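Local coordinates for protein acinetobacter secreted protease CpaA (Acinetobacter nosocomialis M2, PDB 6O38) that acts as a secreted zinc metalloprotease, probably of the metzincin type, that leaves the cell through type II secretion and is held here in complex with its chaperone CpaB, at residues 505-509 / 526-530; 535-540 / 552-558. One frame throughout, in Å; residues are numbered along the deposited sequence.

Contact 1: 505-509 / 526-530. With ZN (zinc ion), chain M.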
ATOM      1  N   GLY A 505       6.423  12.897  19.420  1.00 49.83           N
ATOM      2  CA  GLY A 505       6.226  14.325  19.392  1.00 50.72           C
ATOM      3  C   GLY A 505       5.309  14.844  18.301  1.00 49.90           C
ATOM      4  O   GLY A 505       5.405  16.028  17.954  1.00 50.39           O
ATOM      5  N   LEU A 506       4.431  14.008  17.756  1.00 50.28           N
ATOM      6  CA  LEU A 506       3.602  14.375  16.619  1.00 49.58           C
ATOM      7  C   LEU A 506       2.180  14.693  17.067  1.00 50.96           C
ATOM      8  O   LEU A 506       1.678  14.147  18.053  1.00 51.97           O
ATOM      9  CB  LEU A 506       3.582  13.253  15.581  1.00 48.07           C
ATOM     10  CG  LEU A 506       4.949  12.845  15.033  1.00 47.01           C
ATOM     11  CD1 LEU A 506       4.805  11.762  13.978  1.00 45.63           C
ATOM     12  CD2 LEU A 506       5.684  14.053  14.476  1.00 46.94           C
ATOM     13  N   TYR A 507       1.536  15.587  16.324  1.00 51.37           N
ATOM     14  CA  TYR A 507       0.163  15.991  16.572  1.00 52.23           C
ATOM     15  C   TYR A 507      -0.703  15.605  15.380  1.00 51.54           C
ATOM     16  O   TYR A 507      -0.208  15.197  14.326  1.00 50.03           O
ATOM     17  CB  TYR A 507       0.073  17.502  16.833  1.00 53.38           C
ATOM     18  CG  TYR A 507       0.866  17.974  18.031  1.00 54.60           C
ATOM     19  CD1 TYR A 507       2.233  18.208  17.935  1.00 54.42           C
ATOM     20  CD2 TYR A 507       0.249  18.192  19.256  1.00 56.06           C
ATOM     21  CE1 TYR A 507       2.963  18.640  19.027  1.00 55.76           C
ATOM     22  CE2 TYR A 507       0.971  18.625  20.352  1.00 57.25           C
ATOM     23  CZ  TYR A 507       2.327  18.848  20.232  1.00 57.18           C
ATOM     24  OH  TYR A 507       3.049  19.279  21.322  1.00 58.65           O
ATOM     25  N   HIS A 508      -2.016  15.733  15.556  1.00 54.71           N
ATOM     26  CA  HIS A 508      -2.943  15.421  14.480  1.00 54.12           C
ATOM     27  C   HIS A 508      -2.890  16.498  13.399  1.00 53.72           C
ATOM     28  O   HIS A 508      -2.330  17.583  13.583  1.00 54.12           O
ATOM     29  CB  HIS A 508      -4.367  15.281  15.016  1.00 55.24           C
ATOM     30  CG  HIS A 508      -4.583  14.058  15.850  1.00 55.49           C
ATOM     31  ND1 HIS A 508      -5.541  13.989  16.838  1.00 56.78           N
ATOM     32  CD2 HIS A 508      -3.968  12.851  15.838  1.00 54.65           C
ATOM     33  CE1 HIS A 508      -5.504  12.795  17.402  1.00 56.71           C
ATOM     34  NE2 HIS A 508      -4.559  12.086  16.813  1.00 55.45           N
ATOM     35  N   ASN A 509      -3.478  16.176  12.248  1.00 52.01           N
ATOM     36  CA  ASN A 509      -3.567  17.134  11.155  1.00 51.65           C
ATOM     37  C   ASN A 509      -4.322  18.381  11.600  1.00 53.07           C
ATOM     38  O   ASN A 509      -5.248  18.320  12.414  1.00 54.25           O
ATOM     39  CB  ASN A 509      -4.259  16.499   9.948  1.00 50.92           C
ATOM     40  CG  ASN A 509      -5.620  15.925  10.292  1.00 51.85           C
ATOM     41  OD1 ASN A 509      -5.723  14.907  10.977  1.00 52.02           O
ATOM     42  ND2 ASN A 509      -6.675  16.575   9.814  1.00 52.55           N
ATOM     43  N   ALA A 526       0.010   8.833   8.972  1.00 46.26           N
ATOM     44  CA  ALA A 526      -0.367   8.166  10.216  1.00 47.16           C
ATOM     45  C   ALA A 526      -1.020   9.126  11.205  1.00 48.20           C
ATOM     46  O   ALA A 526      -1.986   8.761  11.886  1.00 49.12           O
ATOM     47  CB  ALA A 526       0.860   7.500  10.839  1.00 46.87           C
HETATM   48  N   MSE A 527      -0.512  10.351  11.303  1.00 47.85           N
HETATM   49  CA  MSE A 527      -1.061  11.316  12.251  1.00 49.08           C
HETATM   50  C   MSE A 527      -2.249  12.084  11.682  1.00 49.66           C
HETATM   51  O   MSE A 527      -2.957  12.775  12.415  1.00 50.86           O
HETATM   52  CB  MSE A 527       0.015  12.308  12.695  1.00 52.08           C
HETATM   53  CG  MSE A 527       1.219  11.673  13.353  1.00 51.87           C
HETATM   54 SE   MSE A 527       0.730  10.492  14.818  0.64 52.83          SE
HETATM   55  CE  MSE A 527       1.462   8.857  14.083  1.00 51.49           C
ATOM     56  N   GLY A 528      -2.469  11.965  10.375  1.00 49.09           N
ATOM     57  CA  GLY A 528      -3.502  12.750   9.726  1.00 49.48           C
ATOM     58  C   GLY A 528      -4.631  11.943   9.120  1.00 49.77           C
ATOM     59  O   GLY A 528      -5.307  12.414   8.202  1.00 50.04           O
ATOM     60  N   GLY A 529      -4.869  10.744   9.643  1.00 50.51           N
ATOM     61  CA  GLY A 529      -5.905   9.880   9.114  1.00 50.72           C
ATOM     62  C   GLY A 529      -5.511   8.417   9.083  1.00 50.34           C
ATOM     63  O   GLY A 529      -6.369   7.543   9.231  1.00 50.99           O
ATOM     64  N   ASN A 530      -4.221   8.141   8.887  1.00 50.71           N
ATOM     65  CA  ASN A 530      -3.643   6.818   9.134  1.00 50.44           C
ATOM     66  C   ASN A 530      -4.181   5.755   8.172  1.00 50.43           C
ATOM     67  O   ASN A 530      -4.523   4.648   8.584  1.00 50.96           O
ATOM     68  CB  ASN A 530      -3.866   6.391  10.590  1.00 51.25           C
ATOM     69  CG  ASN A 530      -2.958   5.255  11.012  1.00 50.92           C
ATOM     70  OD1 ASN A 530      -1.878   5.068  10.455  1.00 50.24           O
ATOM     71  ND2 ASN A 530      -3.397   4.485  12.002  1.00 51.65           N
TER
HETATM   72 ZN    ZN M 601      -4.025  10.684  18.256  1.00 55.35          ZN

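Contact 2: 535-540 / 552-558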
ATOM      1  N   TYR A 535       4.674   8.432   7.486  1.00 38.69           N
ATOM      2  CA  TYR A 535       4.623   9.655   8.270  1.00 39.75           C
ATOM      3  C   TYR A 535       4.812  10.839   7.329  1.00 39.79           C
ATOM      4  O   TYR A 535       5.466  10.726   6.289  1.00 39.21           O
ATOM      5  CB  TYR A 535       5.697   9.666   9.360  1.00 40.49           C
ATOM      6  CG  TYR A 535       5.494   8.637  10.451  1.00 41.31           C
ATOM      7  CD1 TYR A 535       4.567   8.845  11.465  1.00 42.48           C
ATOM      8  CD2 TYR A 535       6.236   7.463  10.473  1.00 41.23           C
ATOM      9  CE1 TYR A 535       4.382   7.910  12.466  1.00 43.56           C
ATOM     10  CE2 TYR A 535       6.056   6.521  11.473  1.00 42.68           C
ATOM     11  CZ  TYR A 535       5.127   6.751  12.467  1.00 43.76           C
ATOM     12  OH  TYR A 535       4.942   5.820  13.463  1.00 45.13           O
ATOM     13  N   SER A 536       4.231  11.978   7.694  1.00 40.38           N
ATOM     14  CA  SER A 536       4.193  13.105   6.772  1.00 40.89           C
ATOM     15  C   SER A 536       5.583  13.701   6.580  1.00 41.62           C
ATOM     16  O   SER A 536       6.379  13.785   7.519  1.00 42.40           O
ATOM     17  CB  SER A 536       3.224  14.177   7.271  1.00 42.18           C
ATOM     18  OG  SER A 536       3.721  14.825   8.426  1.00 43.46           O
ATOM     19  N   SER A 537       5.868  14.114   5.343  1.00 41.23           N
ATOM     20  CA  SER A 537       7.142  14.713   4.966  1.00 42.54           C
ATOM     21  C   SER A 537       7.028  15.350   3.586  1.00 43.10           C
ATOM     22  O   SER A 537       6.445  14.751   2.673  1.00 42.14           O
ATOM     23  CB  SER A 537       8.262  13.672   4.975  1.00 42.26           C
ATOM     24  OG  SER A 537       9.457  14.208   4.429  1.00 44.19           O
ATOM     25  N   PRO A 538       7.579  16.551   3.389  1.00 43.17           N
ATOM     26  CA  PRO A 538       7.557  17.169   2.055  1.00 44.00           C
ATOM     27  C   PRO A 538       8.480  16.499   1.052  1.00 44.17           C
ATOM     28  O   PRO A 538       8.572  16.967  -0.088  1.00 45.20           O
ATOM     29  CB  PRO A 538       8.002  18.612   2.334  1.00 46.08           C
ATOM     30  CG  PRO A 538       8.834  18.511   3.563  1.00 46.63           C
ATOM     31  CD  PRO A 538       8.228  17.412   4.392  1.00 44.75           C
ATOM     32  N   TYR A 539       9.180  15.435   1.437  1.00 42.40           N
ATOM     33  CA  TYR A 539      10.034  14.689   0.524  1.00 42.83           C
ATOM     34  C   TYR A 539       9.451  13.323   0.191  1.00 41.03           C
ATOM     35  O   TYR A 539      10.123  12.507  -0.450  1.00 41.54           O
ATOM     36  CB  TYR A 539      11.434  14.552   1.122  1.00 44.24           C
ATOM     37  CG  TYR A 539      11.972  15.865   1.644  1.00 46.27           C
ATOM     38  CD1 TYR A 539      12.224  16.925   0.783  1.00 47.75           C
ATOM     39  CD2 TYR A 539      12.212  16.050   2.999  1.00 46.76           C
ATOM     40  CE1 TYR A 539      12.708  18.131   1.255  1.00 49.62           C
ATOM     41  CE2 TYR A 539      12.697  17.253   3.481  1.00 48.75           C
ATOM     42  CZ  TYR A 539      12.943  18.289   2.605  1.00 50.24           C
ATOM     43  OH  TYR A 539      13.425  19.489   3.079  1.00 52.17           O
ATOM     44  N   LEU A 540       8.215  13.061   0.610  1.00 41.00           N
ATOM     45  CA  LEU A 540       7.500  11.833   0.302  1.00 39.30           C
ATOM     46  C   LEU A 540       6.294  12.160  -0.566  1.00 39.26           C
ATOM     47  O   LEU A 540       5.704  13.240  -0.454  1.00 39.96           O
ATOM     48  CB  LEU A 540       7.041  11.124   1.577  1.00 37.63           C
ATOM     49  CG  LEU A 540       8.137  10.707   2.556  1.00 37.80           C
ATOM     50  CD1 LEU A 540       7.508  10.189   3.831  1.00 36.49           C
ATOM     51  CD2 LEU A 540       9.051   9.661   1.936  1.00 37.93           C
ATOM     52  N   GLU A 552       7.014  22.038   3.217  1.00 52.26           N
ATOM     53  CA  GLU A 552       8.243  22.517   3.840  1.00 53.82           C
ATOM     54  C   GLU A 552       7.953  23.571   4.904  1.00 55.20           C
ATOM     55  O   GLU A 552       7.424  24.647   4.601  1.00 56.35           O
ATOM     56  CB  GLU A 552       9.195  23.084   2.785  1.00 55.22           C
ATOM     57  CG  GLU A 552       9.769  22.061   1.802  1.00 54.95           C
ATOM     58  CD  GLU A 552       8.821  21.700   0.677  1.00 54.43           C
ATOM     59  OE1 GLU A 552       7.654  22.145   0.707  1.00 53.82           O
ATOM     60  OE2 GLU A 552       9.250  20.974  -0.245  1.00 54.26           O
ATOM     61  N   GLY A 553       8.293  23.250   6.152  1.00 53.64           N
ATOM     62  CA  GLY A 553       8.172  24.167   7.265  1.00 55.20           C
ATOM     63  C   GLY A 553       6.825  24.211   7.956  1.00 54.70           C
ATOM     64  O   GLY A 553       6.698  24.901   8.977  1.00 56.07           O
ATOM     65  N   LYS A 554       5.816  23.512   7.449  1.00 53.57           N
ATOM     66  CA  LYS A 554       4.511  23.505   8.101  1.00 53.75           C
ATOM     67  C   LYS A 554       4.030  22.116   8.490  1.00 51.51           C
ATOM     68  O   LYS A 554       3.531  21.935   9.603  1.00 51.76           O
ATOM     69  CB  LYS A 554       3.468  24.202   7.217  1.00 56.31           C
ATOM     70  CG  LYS A 554       3.700  25.706   7.132  1.00 59.95           C
ATOM     71  CD  LYS A 554       2.488  26.461   6.619  1.00 63.21           C
ATOM     72  CE  LYS A 554       2.695  27.964   6.766  1.00 67.09           C
ATOM     73  NZ  LYS A 554       1.664  28.761   6.046  1.00 70.79           N
ATOM     74  N   ILE A 555       4.154  21.127   7.609  1.00 50.59           N
ATOM     75  CA  ILE A 555       3.699  19.764   7.881  1.00 48.73           C
ATOM     76  C   ILE A 555       4.865  18.838   7.557  1.00 47.73           C
ATOM     77  O   ILE A 555       5.070  18.466   6.396  1.00 46.88           O
ATOM     78  CB  ILE A 555       2.452  19.386   7.074  1.00 48.00           C
ATOM     79  CG1 ILE A 555       1.316  20.376   7.343  1.00 50.94           C
ATOM     80  CG2 ILE A 555       2.007  17.970   7.412  1.00 46.03           C
ATOM     81  CD1 ILE A 555       0.113  20.185   6.442  1.00 51.62           C
ATOM     82  N   ASP A 556       5.635  18.464   8.583  1.00 46.50           N
ATOM     83  CA  ASP A 556       6.797  17.589   8.405  1.00 45.82           C
ATOM     84  C   ASP A 556       6.953  16.764   9.686  1.00 45.67           C
ATOM     85  O   ASP A 556       7.610  17.191  10.637  1.00 47.47           O
ATOM     86  CB  ASP A 556       8.049  18.398   8.096  1.00 47.78           C
ATOM     87  CG  ASP A 556       9.200  17.537   7.611  1.00 47.71           C
ATOM     88  OD1 ASP A 556       9.069  16.295   7.613  1.00 46.12           O
ATOM     89  OD2 ASP A 556      10.240  18.109   7.220  1.00 49.61           O
ATOM     90  N   ALA A 557       6.351  15.573   9.689  1.00 43.41           N
ATOM     91  CA  ALA A 557       6.451  14.704  10.857  1.00 43.09           C
ATOM     92  C   ALA A 557       7.824  14.046  10.946  1.00 43.16           C
ATOM     93  O   ALA A 557       8.357  13.863  12.046  1.00 44.22           O
ATOM     94  CB  ALA A 557       5.352  13.643  10.823  1.00 41.84           C
ATOM     95  N   VAL A 558       8.402  13.677   9.801  1.00 41.62           N
ATOM     96  CA  VAL A 558       9.672  12.954   9.799  1.00 41.96           C
ATOM     97  C   VAL A 558      10.784  13.813  10.391  1.00 44.98           C
ATOM     98  O   VAL A 558      11.681  13.307  11.076  1.00 46.03           O
ATOM     99  CB  VAL A 558      10.012  12.484   8.372  1.00 40.78           C
ATOM    100  CG1 VAL A 558      11.377  11.815   8.334  1.00 41.57           C
ATOM    101  CG2 VAL A 558       8.937  11.535   7.860  1.00 38.28           C
TER

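Contact 1: 505-509 / 526-530
M527, a selenomethionine in this crystal, carries the contact against L506, Y507 and H508. Its CB lies 3.3 Å from Y507 O. CG then meets the leucine, 3.6 Å from L506 CB and close to L506 CD1 as well, and the two side chains cross at about a right angle. Further out, SE passes 4.0 Å from L506 CB; it sits 5.9 Å from the zinc ion, too far for a bond. The chain bends at chi2 (-53°) and again at chi3 before it ends in CE. The backbone carbonyl also reaches across: H508 CA lies 3.4 Å from M527 O with the angle at hydrogen 150°, and N509 N gives the same M527 O a weak hydrogen bond of 3.4 Å. Beyond it, N509 OD1 rests on G528 CA. H508 NE2 binds zinc at 2.1 Å, beside H498, H502 and D170 of the CpaB chain. A methionine turn beneath the third histidine of HExxHxxGxxH is consistent with the metzincin Met-turn. The Schellman motif at G505 turns the chain out of helix 496-504 toward H508. A526 O hydrogen-bonds H498 ND1 on that helix, so 505-509 supplies one zinc ligand and 526-530 holds another, while L506 packs on V560 and I561 of helix 557-569.

Contact 2: 535-540 / 552-558
S536 meets the start of the helix at A557 and V558 through both of its oxygens. V558 N donates to S536 O at 3.1 Å, nearly in line with the carbonyl (C=O...N angle 174°), and A557 N makes a weak bond of 2.8 Å to that S536 O. A557 N also reaches S536 OG at 3.0 Å; chi1 of 70°, which sets OG between the backbone N and the carbonyl carbon, brings it there, and OG bonds S516 O besides. Around this polar centre, V558 CG2 packs on S537 CB at 3.7 Å. The P538 and D556 side chains cross at about a right angle, with P538 CD 3.4 Å from D556 CG, while P538 CB touches E552 CD at 3.6 Å. In the next shell, D556 is the N-cap of the helix, and the type I turn from S537 to L540 is braced by an ST turn in which Y539 N donates to S537 OG at 3.2 Å (166° at hydrogen). The contact thus joins the loop to the N-terminus of helix 557-569. Outward, Y535 packs on T405 and T408 of helix 391-411, and its OH bonds R497 O on helix 496-504.

Overall arrangement
Contact 1 closes before contact 2 opens along the chain, yet their centres are only 11 Å apart and the two touch directly. Y535 is the main bridge: its CE1 lies 3.5 Å from M527 CE and 3.9 Å from A526 CB, and its CD1 lies 3.9 Å from L506 CD1. A second junction brings L506 CD2 to 3.6 Å from A557 O at the start of helix 557-569. H508 of contact 1 binds the zinc ion, whereas the nearest atom of the Y535 side chain in contact 2 stays about 11 Å from it. Contact 2 therefore packs behind the methionine turn, in a second layer relative to the zinc site.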